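Local coordinates for protein haloacid dehalogenase-like hydrolase (Klebsiella pneumoniae subsp. pneumoniae, PDB 3PGV) that probably acts as a magnesium-dependent phosphatase of the Cof family in the haloacid dehalogenase superfamily, and is seen here with a calcium ion in its metal site, at residues 64-69 / 126-131; 102-107 / 157-162; 163-168 / 202-207. All coordinates share one frame; numbering follows the deposited sequence.

From the N terminus, contact 1 opens at 64-69, in the loop after core strand 56-60. The chain then runs into the cap, where 102-107 opens contact 2 before 126-131 closes contact 1. Contact 2 closes at 157-162, so these two loops cross. Contact 3 follows in series: 163-168 continues directly from 157-162 and is met by 202-207. Contact 1 ties core to cap, contact 2 holds the start of a cap helix against the loop before strand 163-169, and contact 3 pairs two neighbouring strands of the cap sheet. A salt bridge between R126 and D159 joins contacts 1 and 2, while L102 and I163 link contacts 2 and 3 through their backbones.

Contact 1. Residues 64-69 / 126-131; sequences HYIDVG and REDEWY. With EDO (1,2-ethanediol), chain I.
H64 and I66, on a core-domain loop after strand 56-60, meet the hairpin turn 126-129 of the cap in a small contact between domains, a histidine hydrogen bond flanked by an isoleucine. The turn is type II', and its E127 carbonyl receives the histidine: NE2 of H64 donates to O of E127 over 2.7 Å, nearly straight at 163°. The donor lies in the carbonyl plane, on a lone pair, and the acceptor stays close to the imidazole plane. The ring's other nitrogen is used as well, since ND1 of H64 accepts from the backbone N of I66 at 3.0 Å. Bonds at both nitrogens thus fix the ring's rotation. With CG anti to the backbone N (chi1 -169°), the imidazole reaches across to the turn. CE1 of H64 comes within 3.5 Å of OD1 of D128, at the ring edge, the carboxylate being turned 63° from the ring. Beside it, I66 sends CD1 to within 3.7 Å of CB of D128. Y125 of the cap meets the H64 ring edge-to-face. The H64 side chain lies about 10 Å from that of the metal ligand D29. This contact is part of the core-cap interface, which in capped haloacid dehalogenase-like phosphatases encloses the active site.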
ATOM      1  N   HIS A  64       0.874   0.567  -7.836  1.00 30.56           N
ATOM      2  CA  HIS A  64       0.141   1.506  -8.684  1.00 30.07           C
ATOM      3  C   HIS A  64      -1.150   0.798  -9.125  1.00 34.05           C
ATOM      4  O   HIS A  64      -1.168  -0.435  -9.217  1.00 35.57           O
ATOM      5  CB  HIS A  64       0.980   1.854  -9.921  1.00 30.81           C
ATOM      6  CG  HIS A  64       0.441   2.991 -10.728  1.00 33.59           C
ATOM      7  ND1 HIS A  64      -0.645   2.828 -11.564  1.00 35.75           N
ATOM      8  CD2 HIS A  64       0.920   4.250 -10.873  1.00 34.31           C
ATOM      9  CE1 HIS A  64      -0.830   4.003 -12.144  1.00 35.45           C
ATOM     10  NE2 HIS A  64       0.097   4.885 -11.768  1.00 35.03           N
ATOM     11  N   TYR A  65      -2.205   1.556  -9.403  1.00 28.57           N
ATOM     12  CA  TYR A  65      -3.489   0.994  -9.827  1.00 29.99           C
ATOM     13  C   TYR A  65      -3.359   0.088 -11.076  1.00 36.71           C
ATOM     14  O   TYR A  65      -3.933  -0.997 -11.104  1.00 37.86           O
ATOM     15  CB  TYR A  65      -4.528   2.104 -10.048  1.00 31.30           C
ATOM     16  CG  TYR A  65      -5.925   1.577 -10.272  1.00 34.10           C
ATOM     17  CD1 TYR A  65      -6.650   1.000  -9.231  1.00 35.85           C
ATOM     18  CD2 TYR A  65      -6.559   1.722 -11.506  1.00 35.54           C
ATOM     19  CE1 TYR A  65      -7.928   0.483  -9.438  1.00 37.24           C
ATOM     20  CE2 TYR A  65      -7.843   1.221 -11.722  1.00 37.57           C
ATOM     21  CZ  TYR A  65      -8.527   0.606 -10.681  1.00 45.53           C
ATOM     22  OH  TYR A  65      -9.802   0.131 -10.878  1.00 47.98           O
ATOM     23  N   ILE A  66      -2.528   0.489 -12.050  1.00 33.50           N
ATOM     24  CA  ILE A  66      -2.295  -0.309 -13.255  1.00 34.11           C
ATOM     25  C   ILE A  66      -1.700  -1.670 -12.892  1.00 40.29           C
ATOM     26  O   ILE A  66      -2.029  -2.680 -13.524  1.00 39.64           O
ATOM     27  CB  ILE A  66      -1.404   0.469 -14.270  1.00 36.47           C
ATOM     28  CG1 ILE A  66      -2.115   1.752 -14.751  1.00 36.12           C
ATOM     29  CG2 ILE A  66      -0.999  -0.433 -15.471  1.00 36.20           C
ATOM     30  CD1 ILE A  66      -1.198   2.738 -15.499  1.00 39.75           C
ATOM     31  N   ASP A  67      -0.881  -1.701 -11.819  1.00 38.69           N
ATOM     32  CA  ASP A  67      -0.174  -2.893 -11.348  1.00 38.66           C
ATOM     33  C   ASP A  67      -1.080  -3.851 -10.507  1.00 43.35           C
ATOM     34  O   ASP A  67      -0.629  -4.918 -10.114  1.00 44.27           O
ATOM     35  CB  ASP A  67       1.065  -2.470 -10.539  1.00 40.62           C
ATOM     36  CG  ASP A  67       2.327  -3.249 -10.843  1.00 56.81           C
ATOM     37  OD1 ASP A  67       2.220  -4.352 -11.429  1.00 63.34           O
ATOM     38  OD2 ASP A  67       3.413  -2.788 -10.449  1.00 60.56           O
ATOM     39  N   VAL A  68      -2.341  -3.473 -10.255  1.00 41.83           N
ATOM     40  CA  VAL A  68      -3.282  -4.357  -9.532  1.00 42.44           C
ATOM     41  C   VAL A  68      -4.417  -4.827 -10.442  1.00 46.87           C
ATOM     42  O   VAL A  68      -5.392  -5.408  -9.962  1.00 47.20           O
ATOM     43  CB  VAL A  68      -3.820  -3.750  -8.195  1.00 46.01           C
ATOM     44  CG1 VAL A  68      -2.705  -3.569  -7.195  1.00 45.82           C
ATOM     45  CG2 VAL A  68      -4.556  -2.446  -8.429  1.00 45.48           C
ATOM     46  N   GLY A  69      -4.267  -4.580 -11.746  1.00 43.62           N
ATOM     47  CA  GLY A  69      -5.259  -4.936 -12.756  1.00 44.78           C
ATOM     48  C   GLY A  69      -5.660  -6.395 -12.747  1.00 49.04           C
ATOM     49  O   GLY A  69      -6.852  -6.711 -12.711  1.00 49.18           O
ATOM     50  N   ARG A 126       4.113   9.155 -11.317  1.00 31.67           N
ATOM     51  CA  ARG A 126       3.461  10.384 -11.739  1.00 30.51           C
ATOM     52  C   ARG A 126       2.255  10.019 -12.552  1.00 36.75           C
ATOM     53  O   ARG A 126       2.401   9.491 -13.666  1.00 37.26           O
ATOM     54  CB  ARG A 126       4.411  11.251 -12.572  1.00 29.29           C
ATOM     55  CG  ARG A 126       3.786  12.570 -12.978  1.00 33.56           C
ATOM     56  CD  ARG A 126       4.727  13.434 -13.782  1.00 32.52           C
ATOM     57  NE  ARG A 126       4.158  14.759 -13.999  1.00 41.63           N
ATOM     58  CZ  ARG A 126       3.258  15.036 -14.937  1.00 51.69           C
ATOM     59  NH1 ARG A 126       2.840  14.088 -15.763  1.00 39.83           N
ATOM     60  NH2 ARG A 126       2.769  16.260 -15.053  1.00 41.74           N
ATOM     61  N   GLU A 127       1.046  10.244 -11.991  1.00 34.23           N
ATOM     62  CA  GLU A 127      -0.216   9.855 -12.640  1.00 34.77           C
ATOM     63  C   GLU A 127      -0.166   8.370 -13.030  1.00 39.70           C
ATOM     64  O   GLU A 127       0.084   7.534 -12.169  1.00 39.35           O
ATOM     65  CB  GLU A 127      -0.536  10.759 -13.866  1.00 37.09           C
ATOM     66  CG  GLU A 127      -0.569  12.261 -13.559  1.00 46.51           C
ATOM     67  CD  GLU A 127      -1.676  12.745 -12.634  1.00 74.87           C
ATOM     68  OE1 GLU A 127      -2.403  11.899 -12.063  1.00 73.46           O
ATOM     69  OE2 GLU A 127      -1.803  13.979 -12.471  1.00 81.95           O
ATOM     70  N   ASP A 128      -0.303   8.055 -14.328  1.00 37.49           N
ATOM     71  CA  ASP A 128      -0.265   6.666 -14.801  1.00 37.63           C
ATOM     72  C   ASP A 128       1.120   6.243 -15.284  1.00 40.82           C
ATOM     73  O   ASP A 128       1.255   5.197 -15.920  1.00 42.22           O
ATOM     74  CB  ASP A 128      -1.315   6.440 -15.899  1.00 40.31           C
ATOM     75  CG  ASP A 128      -2.729   6.309 -15.374  1.00 52.69           C
ATOM     76  OD1 ASP A 128      -2.894   6.024 -14.140  1.00 51.22           O
ATOM     77  OD2 ASP A 128      -3.674   6.372 -16.196  1.00 63.07           O
ATOM     78  N   GLU A 129       2.151   7.020 -14.954  1.00 36.04           N
ATOM     79  CA  GLU A 129       3.510   6.695 -15.399  1.00 35.65           C
ATOM     80  C   GLU A 129       4.464   6.376 -14.266  1.00 35.87           C
ATOM     81  O   GLU A 129       4.327   6.902 -13.159  1.00 31.77           O
ATOM     82  CB  GLU A 129       4.085   7.804 -16.283  1.00 38.01           C
ATOM     83  CG  GLU A 129       3.384   7.945 -17.621  1.00 44.83           C
ATOM     84  CD  GLU A 129       4.066   8.922 -18.555  1.00 62.96           C
ATOM     85  OE1 GLU A 129       4.346  10.064 -18.118  1.00 55.57           O
ATOM     86  OE2 GLU A 129       4.333   8.544 -19.720  1.00 47.96           O
ATOM     87  N   TRP A 130       5.468   5.558 -14.564  1.00 34.07           N
ATOM     88  CA  TRP A 130       6.494   5.172 -13.629  1.00 33.36           C
ATOM     89  C   TRP A 130       7.830   5.654 -14.136  1.00 38.21           C
ATOM     90  O   TRP A 130       8.196   5.371 -15.278  1.00 37.61           O
ATOM     91  CB  TRP A 130       6.473   3.645 -13.430  1.00 32.08           C
ATOM     92  CG  TRP A 130       7.671   3.056 -12.745  1.00 32.83           C
ATOM     93  CD1 TRP A 130       8.403   3.617 -11.738  1.00 34.97           C
ATOM     94  CD2 TRP A 130       8.131   1.693 -12.865  1.00 33.16           C
ATOM     95  NE1 TRP A 130       9.358   2.720 -11.290  1.00 34.26           N
ATOM     96  CE2 TRP A 130       9.181   1.519 -11.933  1.00 35.87           C
ATOM     97  CE3 TRP A 130       7.750   0.602 -13.669  1.00 35.62           C
ATOM     98  CZ2 TRP A 130       9.902   0.329 -11.838  1.00 36.14           C
ATOM     99  CZ3 TRP A 130       8.457  -0.585 -13.564  1.00 37.55           C
ATOM    100  CH2 TRP A 130       9.521  -0.715 -12.659  1.00 37.64           C
ATOM    101  N   TYR A 131       8.509   6.501 -13.333  1.00 34.37           N
ATOM    102  CA  TYR A 131       9.808   7.056 -13.685  1.00 34.16           C
ATOM    103  C   TYR A 131      10.899   6.528 -12.790  1.00 37.87           C
ATOM    104  O   TYR A 131      10.655   6.214 -11.627  1.00 37.81           O
ATOM    105  CB  TYR A 131       9.776   8.594 -13.668  1.00 34.86           C
ATOM    106  CG  TYR A 131       9.019   9.186 -14.834  1.00 37.30           C
ATOM    107  CD1 TYR A 131       7.642   9.422 -14.755  1.00 38.76           C
ATOM    108  CD2 TYR A 131       9.664   9.475 -16.035  1.00 38.91           C
ATOM    109  CE1 TYR A 131       6.937   9.960 -15.832  1.00 39.80           C
ATOM    110  CE2 TYR A 131       8.965   9.980 -17.129  1.00 40.40           C
ATOM    111  CZ  TYR A 131       7.601  10.235 -17.020  1.00 46.11           C
ATOM    112  OH  TYR A 131       6.914  10.768 -18.087  1.00 43.85           O
TER
HETATM  113  C1  EDO I 277       5.918   4.842 -18.130  1.00 57.75           C
HETATM  114  O1  EDO I 277       5.857   5.092 -19.541  1.00 61.02           O
HETATM  115  C2  EDO I 277       4.601   4.213 -17.687  1.00 56.49           C
HETATM  116  O2  EDO I 277       4.732   3.656 -16.369  1.00 58.46           O

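Contact 2. Residues 102-107 / 157-162; sequences LDRDIA and ELDPQG. With EDO (1,2-ethanediol), chain H.
R104, in the first turn of helix 104-110, reaches over P160 in the loop that leads to strand 163-169. From CB its CG sets off anti to the backbone N (chi1 -161°), and the chain stays extended as far as NE. CG of R104 packs 3.7 Å from CG of P160, and CD passes OE1 of Q161. NE of R104 then makes a weak hydrogen bond to that same OE1 of Q161, 3.4 Å long and bent to 130°, the amide standing 79° from the guanidinium plane. The flat group lies with one face on the proline, CG of P160 sitting 3.5 Å from CZ of R104 and over the group's centre. NH2 of R104 donates to a water that in turn donates to OD1 of D159 and OE1 of Q161. Deeper in, CB of A107 rests 4.0 Å from CB of P160, and a second water joins O of L102 to O of P160. NH2 of R104 and OD1 of D159 stay 4.4 Å apart, beyond a salt bridge; OD2 of D159 instead pairs with R126 and accepts from N of Q161 in an Asx turn. The contact probably rests mostly on packing against P160, by guanidinium and A107, helped by two bridging waters.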
ATOM      1  N   LEU A 102       1.946  14.505  -3.592  1.00 28.99           N
ATOM      2  CA  LEU A 102       2.995  15.211  -2.849  1.00 28.36           C
ATOM      3  C   LEU A 102       3.017  16.679  -3.243  1.00 33.55           C
ATOM      4  O   LEU A 102       2.791  17.002  -4.426  1.00 34.85           O
ATOM      5  CB  LEU A 102       4.356  14.583  -3.172  1.00 27.21           C
ATOM      6  CG  LEU A 102       4.719  13.346  -2.375  1.00 29.69           C
ATOM      7  CD1 LEU A 102       5.693  12.460  -3.159  1.00 29.43           C
ATOM      8  CD2 LEU A 102       5.314  13.733  -1.000  1.00 25.86           C
ATOM      9  N   ASP A 103       3.341  17.581  -2.278  1.00 29.10           N
ATOM     10  CA  ASP A 103       3.512  19.008  -2.591  1.00 28.96           C
ATOM     11  C   ASP A 103       4.629  19.170  -3.630  1.00 34.61           C
ATOM     12  O   ASP A 103       5.624  18.412  -3.600  1.00 33.73           O
ATOM     13  CB  ASP A 103       3.827  19.821  -1.323  1.00 30.21           C
ATOM     14  CG  ASP A 103       2.629  20.044  -0.405  1.00 36.57           C
ATOM     15  OD1 ASP A 103       1.511  19.579  -0.756  1.00 35.09           O
ATOM     16  OD2 ASP A 103       2.799  20.723   0.645  1.00 41.14           O
ATOM     17  N   ARG A 104       4.427  20.086  -4.598  1.00 32.35           N
ATOM     18  CA  ARG A 104       5.334  20.279  -5.740  1.00 32.91           C
ATOM     19  C   ARG A 104       6.802  20.459  -5.324  1.00 35.41           C
ATOM     20  O   ARG A 104       7.684  19.836  -5.907  1.00 34.94           O
ATOM     21  CB  ARG A 104       4.867  21.460  -6.598  1.00 34.82           C
ATOM     22  CG  ARG A 104       5.434  21.456  -8.002  1.00 47.73           C
ATOM     23  CD  ARG A 104       5.044  22.714  -8.764  1.00 46.93           C
ATOM     24  NE  ARG A 104       5.554  22.696 -10.137  1.00 48.37           N
ATOM     25  CZ  ARG A 104       6.789  23.057 -10.475  1.00 59.66           C
ATOM     26  NH1 ARG A 104       7.659  23.443  -9.539  1.00 38.97           N
ATOM     27  NH2 ARG A 104       7.179  22.995 -11.740  1.00 45.73           N
ATOM     28  N   ASP A 105       7.059  21.321  -4.335  1.00 32.21           N
ATOM     29  CA  ASP A 105       8.420  21.604  -3.876  1.00 32.17           C
ATOM     30  C   ASP A 105       9.081  20.355  -3.298  1.00 37.02           C
ATOM     31  O   ASP A 105      10.274  20.142  -3.515  1.00 38.96           O
ATOM     32  CB  ASP A 105       8.423  22.750  -2.842  1.00 33.22           C
ATOM     33  CG  ASP A 105       7.633  22.441  -1.587  1.00 39.45           C
ATOM     34  OD1 ASP A 105       6.480  21.974  -1.712  1.00 40.36           O
ATOM     35  OD2 ASP A 105       8.176  22.631  -0.483  1.00 44.69           O
ATOM     36  N   ILE A 106       8.293  19.507  -2.584  1.00 31.22           N
ATOM     37  CA  ILE A 106       8.808  18.281  -1.975  1.00 29.34           C
ATOM     38  C   ILE A 106       9.104  17.233  -3.057  1.00 34.06           C
ATOM     39  O   ILE A 106      10.185  16.635  -3.061  1.00 35.20           O
ATOM     40  CB  ILE A 106       7.848  17.743  -0.878  1.00 30.92           C
ATOM     41  CG1 ILE A 106       7.592  18.809   0.214  1.00 31.53           C
ATOM     42  CG2 ILE A 106       8.380  16.419  -0.272  1.00 30.38           C
ATOM     43  CD1 ILE A 106       6.767  18.310   1.391  1.00 29.92           C
ATOM     44  N   ALA A 107       8.172  17.061  -4.014  1.00 29.24           N
ATOM     45  CA  ALA A 107       8.372  16.147  -5.135  1.00 28.29           C
ATOM     46  C   ALA A 107       9.650  16.532  -5.937  1.00 33.04           C
ATOM     47  O   ALA A 107      10.499  15.681  -6.177  1.00 32.81           O
ATOM     48  CB  ALA A 107       7.155  16.154  -6.043  1.00 28.17           C
ATOM     49  N   GLU A 157      14.311  17.073 -15.793  1.00 54.13           N
ATOM     50  CA  GLU A 157      13.420  16.767 -16.906  1.00 53.58           C
ATOM     51  C   GLU A 157      12.083  16.077 -16.488  1.00 52.89           C
ATOM     52  O   GLU A 157      11.295  15.702 -17.357  1.00 54.56           O
ATOM     53  CB  GLU A 157      14.166  16.018 -18.053  1.00 56.63           C
ATOM     54  CG  GLU A 157      14.256  14.511 -17.914  1.00 69.64           C
ATOM     55  CD  GLU A 157      15.032  13.832 -19.035  1.00 90.19           C
ATOM     56  OE1 GLU A 157      15.810  14.529 -19.731  1.00 86.07           O
ATOM     57  OE2 GLU A 157      14.920  12.591 -19.165  1.00 76.40           O
ATOM     58  N   LEU A 158      11.807  15.971 -15.169  1.00 43.60           N
ATOM     59  CA  LEU A 158      10.538  15.374 -14.713  1.00 39.54           C
ATOM     60  C   LEU A 158       9.636  16.410 -14.011  1.00 43.11           C
ATOM     61  O   LEU A 158      10.089  17.100 -13.097  1.00 43.45           O
ATOM     62  CB  LEU A 158      10.796  14.149 -13.797  1.00 36.60           C
ATOM     63  CG  LEU A 158       9.544  13.413 -13.271  1.00 35.96           C
ATOM     64  CD1 LEU A 158       8.692  12.889 -14.403  1.00 33.99           C
ATOM     65  CD2 LEU A 158       9.930  12.290 -12.332  1.00 33.79           C
ATOM     66  N   ASP A 159       8.354  16.503 -14.442  1.00 38.52           N
ATOM     67  CA  ASP A 159       7.388  17.438 -13.866  1.00 37.13           C
ATOM     68  C   ASP A 159       6.992  17.030 -12.441  1.00 38.68           C
ATOM     69  O   ASP A 159       6.508  15.904 -12.225  1.00 36.38           O
ATOM     70  CB  ASP A 159       6.138  17.559 -14.750  1.00 38.66           C
ATOM     71  CG  ASP A 159       5.170  18.618 -14.258  1.00 44.54           C
ATOM     72  OD1 ASP A 159       5.524  19.805 -14.304  1.00 47.99           O
ATOM     73  OD2 ASP A 159       4.082  18.251 -13.800  1.00 48.16           O
ATOM     74  N   PRO A 160       7.117  17.970 -11.454  1.00 34.38           N
ATOM     75  CA  PRO A 160       6.824  17.598 -10.057  1.00 32.77           C
ATOM     76  C   PRO A 160       5.343  17.647  -9.670  1.00 36.73           C
ATOM     77  O   PRO A 160       5.025  17.572  -8.481  1.00 36.88           O
ATOM     78  CB  PRO A 160       7.687  18.561  -9.241  1.00 34.35           C
ATOM     79  CG  PRO A 160       7.890  19.737 -10.119  1.00 39.10           C
ATOM     80  CD  PRO A 160       7.697  19.329 -11.548  1.00 35.72           C
ATOM     81  N   GLN A 161       4.443  17.646 -10.657  1.00 32.06           N
ATOM     82  CA  GLN A 161       3.015  17.579 -10.364  1.00 31.99           C
ATOM     83  C   GLN A 161       2.412  16.219 -10.718  1.00 36.87           C
ATOM     84  O   GLN A 161       2.926  15.534 -11.597  1.00 37.92           O
ATOM     85  CB  GLN A 161       2.256  18.736 -11.027  1.00 34.08           C
ATOM     86  CG  GLN A 161       2.536  20.070 -10.326  1.00 49.78           C
ATOM     87  CD  GLN A 161       1.785  21.221 -10.906  1.00 64.90           C
ATOM     88  OE1 GLN A 161       2.284  22.343 -10.958  1.00 64.40           O
ATOM     89  NE2 GLN A 161       0.546  20.990 -11.301  1.00 53.77           N
ATOM     90  N   GLY A 162       1.400  15.795  -9.941  1.00 31.79           N
ATOM     91  CA  GLY A 162       0.730  14.511 -10.116  1.00 29.40           C
ATOM     92  C   GLY A 162       1.496  13.363  -9.489  1.00 31.30           C
ATOM     93  O   GLY A 162       1.319  12.204  -9.878  1.00 29.90           O
TER
HETATM   94  C1  EDO H 276       0.811  17.925   2.900  1.00 52.47           C
HETATM   95  O1  EDO H 276       0.553  17.517   1.553  1.00 53.14           O
HETATM   96  C2  EDO H 276       1.084  19.434   2.955  1.00 51.50           C
HETATM   97  O2  EDO H 276      -0.080  20.187   2.548  1.00 51.18           O
HETATM   98  O   HOH W   1       3.116  16.389  -7.044  1.00 21.20           O
HETATM   99  O   HOH W   2       4.833  21.864 -12.705  1.00 44.88           O

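Contact 3. Residues 163-168 / 202-207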
ATOM      1  N   ILE A 163       2.335  13.663  -8.491  1.00 27.61           N
ATOM      2  CA  ILE A 163       3.188  12.634  -7.873  1.00 26.95           C
ATOM      3  C   ILE A 163       2.476  11.935  -6.719  1.00 31.78           C
ATOM      4  O   ILE A 163       2.355  12.505  -5.649  1.00 31.50           O
ATOM      5  CB  ILE A 163       4.564  13.233  -7.434  1.00 29.72           C
ATOM      6  CG1 ILE A 163       5.202  14.134  -8.555  1.00 31.27           C
ATOM      7  CG2 ILE A 163       5.524  12.143  -6.946  1.00 28.94           C
ATOM      8  CD1 ILE A 163       5.408  13.452  -9.905  1.00 29.12           C
ATOM      9  N   SER A 164       2.003  10.692  -6.939  1.00 28.48           N
ATOM     10  CA  SER A 164       1.339   9.925  -5.877  1.00 27.01           C
ATOM     11  C   SER A 164       2.357   9.443  -4.841  1.00 30.48           C
ATOM     12  O   SER A 164       2.059   9.419  -3.650  1.00 30.16           O
ATOM     13  CB  SER A 164       0.561   8.749  -6.466  1.00 30.09           C
ATOM     14  OG  SER A 164       1.385   7.946  -7.292  1.00 41.86           O
ATOM     15  N   LYS A 165       3.569   9.087  -5.291  1.00 27.71           N
ATOM     16  CA  LYS A 165       4.644   8.691  -4.393  1.00 26.63           C
ATOM     17  C   LYS A 165       6.007   8.670  -5.057  1.00 28.11           C
ATOM     18  O   LYS A 165       6.110   8.529  -6.270  1.00 26.90           O
ATOM     19  CB  LYS A 165       4.355   7.336  -3.711  1.00 28.58           C
ATOM     20  CG  LYS A 165       4.424   6.142  -4.628  1.00 27.65           C
ATOM     21  CD  LYS A 165       4.296   4.861  -3.824  1.00 34.18           C
ATOM     22  CE  LYS A 165       4.600   3.645  -4.643  1.00 33.28           C
ATOM     23  NZ  LYS A 165       4.499   2.409  -3.849  1.00 32.61           N
ATOM     24  N   VAL A 166       7.055   8.833  -4.247  1.00 23.96           N
ATOM     25  CA  VAL A 166       8.436   8.628  -4.656  1.00 24.48           C
ATOM     26  C   VAL A 166       8.979   7.494  -3.788  1.00 30.30           C
ATOM     27  O   VAL A 166       8.684   7.454  -2.587  1.00 31.45           O
ATOM     28  CB  VAL A 166       9.300   9.925  -4.508  1.00 26.58           C
ATOM     29  CG1 VAL A 166      10.778   9.644  -4.850  1.00 26.39           C
ATOM     30  CG2 VAL A 166       8.747  11.057  -5.368  1.00 24.82           C
ATOM     31  N   PHE A 167       9.671   6.523  -4.388  1.00 25.74           N
ATOM     32  CA  PHE A 167      10.230   5.416  -3.605  1.00 23.64           C
ATOM     33  C   PHE A 167      11.663   5.107  -3.950  1.00 26.49           C
ATOM     34  O   PHE A 167      12.054   5.153  -5.110  1.00 27.52           O
ATOM     35  CB  PHE A 167       9.335   4.166  -3.652  1.00 25.10           C
ATOM     36  CG  PHE A 167       9.005   3.631  -5.032  1.00 25.77           C
ATOM     37  CD1 PHE A 167       8.024   4.237  -5.813  1.00 26.80           C
ATOM     38  CD2 PHE A 167       9.559   2.439  -5.482  1.00 27.93           C
ATOM     39  CE1 PHE A 167       7.676   3.710  -7.056  1.00 27.97           C
ATOM     40  CE2 PHE A 167       9.195   1.903  -6.715  1.00 30.45           C
ATOM     41  CZ  PHE A 167       8.250   2.538  -7.493  1.00 27.90           C
ATOM     42  N   PHE A 168      12.469   4.873  -2.925  1.00 23.21           N
ATOM     43  CA  PHE A 168      13.892   4.638  -3.061  1.00 22.63           C
ATOM     44  C   PHE A 168      14.200   3.182  -2.878  1.00 28.25           C
ATOM     45  O   PHE A 168      13.872   2.609  -1.832  1.00 27.62           O
ATOM     46  CB  PHE A 168      14.668   5.500  -2.048  1.00 23.75           C
ATOM     47  CG  PHE A 168      14.318   6.971  -2.138  1.00 24.20           C
ATOM     48  CD1 PHE A 168      14.952   7.799  -3.059  1.00 26.32           C
ATOM     49  CD2 PHE A 168      13.307   7.513  -1.345  1.00 24.83           C
ATOM     50  CE1 PHE A 168      14.593   9.146  -3.176  1.00 28.06           C
ATOM     51  CE2 PHE A 168      12.946   8.857  -1.466  1.00 28.11           C
ATOM     52  CZ  PHE A 168      13.597   9.667  -2.375  1.00 27.28           C
ATOM     53  N   GLU A 202       9.510   4.419   0.907  1.00 27.70           N
ATOM     54  CA  GLU A 202       8.502   5.182   0.169  1.00 28.26           C
ATOM     55  C   GLU A 202       8.135   6.492   0.811  1.00 32.61           C
ATOM     56  O   GLU A 202       8.141   6.614   2.050  1.00 31.53           O
ATOM     57  CB  GLU A 202       7.248   4.328  -0.065  1.00 29.70           C
ATOM     58  CG  GLU A 202       7.587   2.913  -0.511  1.00 37.31           C
ATOM     59  CD  GLU A 202       6.467   2.137  -1.161  1.00 44.09           C
ATOM     60  OE1 GLU A 202       5.416   2.743  -1.465  1.00 47.59           O
ATOM     61  OE2 GLU A 202       6.692   0.956  -1.486  1.00 44.17           O
ATOM     62  N   VAL A 203       7.785   7.496  -0.030  1.00 28.53           N
ATOM     63  CA  VAL A 203       7.380   8.815   0.458  1.00 27.30           C
ATOM     64  C   VAL A 203       6.085   9.231  -0.181  1.00 28.61           C
ATOM     65  O   VAL A 203       6.002   9.331  -1.405  1.00 28.92           O
ATOM     66  CB  VAL A 203       8.487   9.905   0.267  1.00 30.89           C
ATOM     67  CG1 VAL A 203       8.082  11.212   0.946  1.00 30.90           C
ATOM     68  CG2 VAL A 203       9.835   9.422   0.795  1.00 30.92           C
HETATM   69  N   MSE A 204       5.063   9.473   0.646  1.00 23.43           N
HETATM   70  CA  MSE A 204       3.774   9.998   0.207  1.00 21.45           C
HETATM   71  C   MSE A 204       3.555  11.353   0.879  1.00 30.08           C
HETATM   72  O   MSE A 204       4.311  11.719   1.783  1.00 30.26           O
HETATM   73  CB  MSE A 204       2.622   9.030   0.594  1.00 22.00           C
HETATM   74  CG  MSE A 204       2.507   7.800  -0.304  1.00 25.04           C
HETATM   75 SE   MSE A 204       3.974   6.540  -0.112  0.75 30.37          SE
HETATM   76  CE  MSE A 204       3.902   6.196   1.867  1.00 27.26           C
ATOM     77  N   ALA A 205       2.512  12.096   0.461  1.00 28.21           N
ATOM     78  CA  ALA A 205       2.191  13.400   1.087  1.00 27.98           C
ATOM     79  C   ALA A 205       1.785  13.185   2.517  1.00 34.39           C
ATOM     80  O   ALA A 205       1.280  12.114   2.858  1.00 34.62           O
ATOM     81  CB  ALA A 205       1.056  14.077   0.329  1.00 28.28           C
ATOM     82  N   GLY A 206       2.013  14.189   3.360  1.00 33.02           N
ATOM     83  CA  GLY A 206       1.578  14.140   4.745  1.00 32.49           C
ATOM     84  C   GLY A 206       0.075  14.015   4.830  1.00 36.12           C
ATOM     85  O   GLY A 206      -0.653  14.690   4.089  1.00 35.34           O
ATOM     86  N   GLY A 207      -0.386  13.089   5.650  1.00 33.14           N
ATOM     87  CA  GLY A 207      -1.806  12.817   5.774  1.00 33.65           C
ATOM     88  C   GLY A 207      -2.274  11.748   4.808  1.00 33.99           C
ATOM     89  O   GLY A 207      -3.452  11.400   4.780  1.00 34.30           O
TER
HETATM   90  O   HOH W   3       0.982  11.087  -1.837  1.00 20.35           O
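K165 and E202 cross obliquely over two antiparallel strands, their charged ends joined in a buried salt bridge. The lysine starts with CG between its backbone N and carbonyl carbon (chi1 70°), then runs out straight to bring NZ of K165 to 2.6 Å from OE1 of E202. The ammonium meets that oxygen from above the carboxylate plane, 36° out of it. NZ is also bonded to O of G62 in the core domain, and OE2 of E202 to OG of S196, so both charged groups have a second partner. Alongside the lysine, pointing the same way, lies the selenomethionine M204, with SE 3.7 Å from CB of K165. F167 meets E202 through its CB, 3.8 Å from CG of the glutamate, while its ring leads off to an edge-to-face contact with Y125. These strands are neighbours in the sheet of the cap, an open-faced alpha/beta sandwich: V166 and V203 form a hydrogen-bonded pair, with N of V203 2.7 Å from O of V166, and F167 and E202 a non-hydrogen-bonded one. The valines lie on the face opposite F167 and E202, where helix 104-110 covers both and helix 173-187 reaches V203. F168 turns its ring edge to V203, CE2 of F168 being 3.9 Å from CG2 of V203. The side chain of E202 lies about 5 Å from a bound HEPES molecule, consistent with its face lining the cleft between the domains.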